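Local coordinates for B12-binding domain-containing protein (Kitasatospora setae, PDB 6WTE) that binds cobalamin and a [4Fe-4S] cluster and, as the radical SAM methylase TsrM, probably transfers methyl groups by a non-radical route, at residues Glu35-Phe43 with Arg205-Arg215. Sequence-based numbering, arbitrary orientation.
Sequences EVEVLDLTF and RKVDNLEYYRR
Tyr212 reaches Asp40 with its phenol, OH donating syn to OD2 (2.6 Å), ring and carboxylate nearly coplanar (20° apart). A carboxylate suits this place because it serves several donors: OD2 also accepts from a water that in turn takes the N-H of Asp208, while OD1 closes an Asx turn by accepting from Thr42 N. Earlier in the strand, Lys206 NZ donates to Val36 O (2.8 Å) and Val38 N to Arg205 O (2.7 Å). These bonds occupy the outer edge of strand 35-40, the outermost of the parallel strands in the Rossmann-like B12-binding domain, whose inner edge pairs with strand 4-9; helix 209-214 packs against the loop that follows the strand, where Thr42 OG1 bonds to Asn11 O, a residue of the cobalamin site. Among the charged groups, Glu37 OE2 lies at the edge of the Arg205 guanidinium, 3.6 Å from NH1, a long salt bridge, while OE1 is held by Tyr55 and Arg59. The aromatic contact sets Phe43 CZ over the centre of one Tyr212 face, planes at 49°, while Glu211 CG makes a CH-pi contact with a Phe43 face. Glu211 CG gets there by standing anti to its own N (chi1 -176°). With an alanine in place of Tyr212, Asp40 OD2 would probably lose its phenolic donor and Phe43 the ring beneath its CZ. Val38 CG1 meets Val207 CG2 at 4.0 Å, compact branched side chains.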
loop_
_atom_site.group_PDB
_atom_site.type_symbol
_atom_site.label_atom_id
_atom_site.label_comp_id
_atom_site.label_asym_id
_atom_site.label_seq_id
_atom_site.Cartn_x
_atom_site.Cartn_y
_atom_site.Cartn_z
ATOM N N GLU A 35 -9.382 -26.485 -1.863
ATOM C CA GLU A 35 -10.070 -26.047 -0.663
ATOM C C GLU A 35 -9.193 -25.005 0.019
ATOM O O GLU A 35 -7.986 -25.213 0.172
ATOM C CB GLU A 35 -10.338 -27.228 0.272
ATOM C CG GLU A 35 -11.092 -26.869 1.536
ATOM C CD GLU A 35 -11.258 -28.055 2.466
ATOM O OE1 GLU A 35 -10.612 -29.095 2.221
ATOM O OE2 GLU A 35 -12.029 -27.944 3.444
ATOM N N VAL A 36 -9.787 -23.876 0.402
ATOM C CA VAL A 36 -9.042 -22.766 0.977
ATOM C C VAL A 36 -9.612 -22.437 2.345
ATOM O O VAL A 36 -10.828 -22.278 2.497
ATOM C CB VAL A 36 -9.081 -21.517 0.079
ATOM C CG1 VAL A 36 -8.201 -20.442 0.673
ATOM C CG2 VAL A 36 -8.645 -21.868 -1.328
ATOM N N GLU A 37 -8.734 -22.307 3.331
ATOM C CA GLU A 37 -9.096 -21.789 4.640
ATOM C C GLU A 37 -8.211 -20.597 4.972
ATOM O O GLU A 37 -7.009 -20.601 4.680
ATOM C CB GLU A 37 -8.981 -22.879 5.706
ATOM C CG GLU A 37 -9.995 -23.984 5.479
ATOM C CD GLU A 37 -9.982 -25.051 6.552
ATOM O OE1 GLU A 37 -8.906 -25.342 7.110
ATOM O OE2 GLU A 37 -11.060 -25.599 6.830
ATOM N N VAL A 38 -8.819 -19.566 5.556
ATOM C CA VAL A 38 -8.141 -18.332 5.934
ATOM C C VAL A 38 -8.053 -18.281 7.448
ATOM O O VAL A 38 -9.043 -18.520 8.149
ATOM C CB VAL A 38 -8.877 -17.088 5.401
ATOM C CG1 VAL A 38 -8.209 -15.804 5.916
ATOM C CG2 VAL A 38 -8.919 -17.105 3.881
ATOM N N LEU A 39 -6.875 -17.963 7.952
ATOM C CA LEU A 39 -6.670 -17.745 9.375
ATOM C C LEU A 39 -6.286 -16.280 9.526
ATOM O O LEU A 39 -5.176 -15.883 9.156
ATOM C CB LEU A 39 -5.600 -18.694 9.912
ATOM C CG LEU A 39 -5.689 -19.172 11.349
ATOM C CD1 LEU A 39 -7.058 -19.789 11.613
ATOM C CD2 LEU A 39 -4.583 -20.196 11.577
ATOM N N ASP A 40 -7.218 -15.463 10.010
ATOM C CA ASP A 40 -7.022 -14.019 10.085
ATOM C C ASP A 40 -6.663 -13.650 11.522
ATOM O O ASP A 40 -7.500 -13.756 12.425
ATOM C CB ASP A 40 -8.274 -13.282 9.612
ATOM C CG ASP A 40 -8.034 -11.805 9.410
ATOM O OD1 ASP A 40 -6.953 -11.324 9.793
ATOM O OD2 ASP A 40 -8.922 -11.130 8.854
ATOM N N LEU A 41 -5.422 -13.212 11.728
ATOM C CA LEU A 41 -4.924 -12.923 13.067
ATOM C C LEU A 41 -5.176 -11.488 13.501
ATOM O O LEU A 41 -4.867 -11.145 14.650
ATOM C CB LEU A 41 -3.423 -13.231 13.144
ATOM C CG LEU A 41 -3.024 -14.651 12.733
ATOM C CD1 LEU A 41 -1.515 -14.859 12.834
ATOM C CD2 LEU A 41 -3.761 -15.689 13.570
ATOM N N THR A 42 -5.748 -10.654 12.628
ATOM C CA THR A 42 -5.948 -9.244 12.961
ATOM C C THR A 42 -6.820 -9.081 14.201
ATOM O O THR A 42 -6.530 -8.250 15.068
ATOM C CB THR A 42 -6.562 -8.512 11.769
ATOM O OG1 THR A 42 -5.688 -8.646 10.643
ATOM C CG2 THR A 42 -6.775 -7.022 12.077
ATOM N N PHE A 43 -7.885 -9.874 14.310
ATOM C CA PHE A 43 -8.760 -9.818 15.471
ATOM C C PHE A 43 -8.354 -10.816 16.550
ATOM O O PHE A 43 -9.142 -11.092 17.462
ATOM C CB PHE A 43 -10.214 -10.052 15.045
ATOM C CG PHE A 43 -10.634 -9.243 13.844
ATOM C CD1 PHE A 43 -10.617 -7.862 13.878
ATOM C CD2 PHE A 43 -11.046 -9.873 12.680
ATOM C CE1 PHE A 43 -11.002 -7.112 12.766
ATOM C CE2 PHE A 43 -11.435 -9.134 11.573
ATOM C CZ PHE A 43 -11.413 -7.752 11.616
ATOM N N ARG A 205 -13.290 -19.128 8.574
ATOM C CA ARG A 205 -12.087 -19.425 7.793
ATOM C C ARG A 205 -12.144 -18.830 6.389
ATOM O O ARG A 205 -11.551 -19.363 5.446
ATOM C CB ARG A 205 -11.821 -20.930 7.742
ATOM C CG ARG A 205 -11.873 -21.557 9.127
ATOM C CD ARG A 205 -10.992 -22.774 9.243
ATOM N NE ARG A 205 -10.677 -23.068 10.641
ATOM C CZ ARG A 205 -10.496 -24.291 11.131
ATOM N NH1 ARG A 205 -10.612 -25.355 10.345
ATOM N NH2 ARG A 205 -10.211 -24.450 12.417
ATOM N N LYS A 206 -12.853 -17.715 6.251
ATOM C CA LYS A 206 -12.775 -16.840 5.095
ATOM C C LYS A 206 -12.664 -15.415 5.622
ATOM O O LYS A 206 -13.071 -15.128 6.752
ATOM C CB LYS A 206 -14.001 -16.969 4.177
ATOM C CG LYS A 206 -14.233 -18.353 3.598
ATOM C CD LYS A 206 -13.121 -18.715 2.628
ATOM C CE LYS A 206 -13.338 -20.094 2.046
ATOM N NZ LYS A 206 -13.265 -21.144 3.091
ATOM N N VAL A 207 -12.083 -14.523 4.812
ATOM C CA VAL A 207 -12.005 -13.122 5.216
ATOM C C VAL A 207 -13.410 -12.619 5.526
ATOM O O VAL A 207 -14.339 -12.789 4.725
ATOM C CB VAL A 207 -11.327 -12.268 4.130
ATOM C CG1 VAL A 207 -11.373 -10.806 4.512
ATOM C CG2 VAL A 207 -9.870 -12.693 3.927
ATOM N N ASP A 208 -13.573 -12.021 6.704
ATOM C CA ASP A 208 -14.874 -11.540 7.187
ATOM C C ASP A 208 -14.995 -10.057 6.851
ATOM O O ASP A 208 -14.640 -9.188 7.648
ATOM C CB ASP A 208 -15.017 -11.782 8.683
ATOM C CG ASP A 208 -16.450 -11.599 9.171
ATOM O OD1 ASP A 208 -17.245 -10.932 8.471
ATOM O OD2 ASP A 208 -16.772 -12.123 10.255
ATOM N N ASN A 209 -15.540 -9.766 5.670
ATOM C CA ASN A 209 -15.528 -8.390 5.186
ATOM C C ASN A 209 -16.416 -7.477 6.021
ATOM O O ASN A 209 -16.038 -6.329 6.291
ATOM C CB ASN A 209 -15.922 -8.354 3.714
ATOM C CG ASN A 209 -14.774 -8.768 2.809
ATOM O OD1 ASN A 209 -13.900 -7.962 2.507
ATOM N ND2 ASN A 209 -14.763 -10.031 2.390
ATOM N N LEU A 210 -17.586 -7.958 6.455
ATOM C CA LEU A 210 -18.463 -7.098 7.246
ATOM C C LEU A 210 -17.838 -6.767 8.594
ATOM O O LEU A 210 -17.992 -5.648 9.095
ATOM C CB LEU A 210 -19.830 -7.757 7.436
ATOM C CG LEU A 210 -20.840 -6.907 8.212
ATOM C CD1 LEU A 210 -21.183 -5.620 7.440
ATOM C CD2 LEU A 210 -22.086 -7.715 8.514
ATOM N N GLU A 211 -17.114 -7.720 9.188
ATOM C CA GLU A 211 -16.432 -7.447 10.450
ATOM C C GLU A 211 -15.475 -6.269 10.314
ATOM O O GLU A 211 -15.462 -5.364 11.156
ATOM C CB GLU A 211 -15.678 -8.692 10.923
ATOM C CG GLU A 211 -15.012 -8.531 12.284
ATOM C CD GLU A 211 -16.008 -8.324 13.417
ATOM O OE1 GLU A 211 -17.184 -8.725 13.277
ATOM O OE2 GLU A 211 -15.611 -7.759 14.458
ATOM N N TYR A 212 -14.677 -6.252 9.243
ATOM C CA TYR A 212 -13.790 -5.115 9.013
ATOM C C TYR A 212 -14.583 -3.837 8.784
ATOM O O TYR A 212 -14.210 -2.769 9.282
ATOM C CB TYR A 212 -12.883 -5.387 7.819
ATOM C CG TYR A 212 -11.701 -6.256 8.159
ATOM C CD1 TYR A 212 -10.558 -5.706 8.722
ATOM C CD2 TYR A 212 -11.730 -7.623 7.919
ATOM C CE1 TYR A 212 -9.467 -6.494 9.033
ATOM C CE2 TYR A 212 -10.641 -8.423 8.230
ATOM C CZ TYR A 212 -9.513 -7.847 8.785
ATOM O OH TYR A 212 -8.417 -8.617 9.094
ATOM N N TYR A 213 -15.684 -3.932 8.040
ATOM C CA TYR A 213 -16.473 -2.740 7.742
ATOM C C TYR A 213 -17.054 -2.134 9.012
ATOM O O TYR A 213 -17.048 -0.911 9.186
ATOM C CB TYR A 213 -17.582 -3.092 6.753
ATOM C CG TYR A 213 -18.375 -1.910 6.252
ATOM C CD1 TYR A 213 -17.828 -1.027 5.332
ATOM C CD2 TYR A 213 -19.676 -1.686 6.688
ATOM C CE1 TYR A 213 -18.544 0.047 4.861
ATOM C CE2 TYR A 213 -20.412 -0.607 6.217
ATOM C CZ TYR A 213 -19.836 0.253 5.305
ATOM O OH TYR A 213 -20.550 1.321 4.835
ATOM N N ARG A 214 -17.546 -2.974 9.925
ATOM C CA ARG A 214 -18.103 -2.472 11.174
ATOM C C ARG A 214 -17.041 -1.880 12.088
ATOM O O ARG A 214 -17.372 -1.082 12.972
ATOM C CB ARG A 214 -18.853 -3.591 11.899
ATOM C CG ARG A 214 -20.119 -4.033 11.182
ATOM C CD ARG A 214 -20.833 -5.156 11.924
ATOM N NE ARG A 214 -21.172 -4.787 13.297
ATOM C CZ ARG A 214 -20.642 -5.357 14.374
ATOM N NH1 ARG A 214 -21.006 -4.960 15.586
ATOM N NH2 ARG A 214 -19.753 -6.334 14.241
ATOM N N ARG A 215 -15.778 -2.252 11.897
ATOM C CA ARG A 215 -14.683 -1.706 12.682
ATOM C C ARG A 215 -13.963 -0.575 11.956
ATOM O O ARG A 215 -12.886 -0.159 12.389
ATOM C CB ARG A 215 -13.710 -2.827 13.063
ATOM C CG ARG A 215 -14.422 -3.975 13.772
ATOM C CD ARG A 215 -13.499 -5.104 14.210
ATOM N NE ARG A 215 -13.048 -4.937 15.588
ATOM C CZ ARG A 215 -12.751 -5.943 16.403
ATOM N NH1 ARG A 215 -12.870 -7.197 15.986
ATOM N NH2 ARG A 215 -12.347 -5.698 17.642
HETATM O O HOH W 1 -11.351 -12.040 8.570
#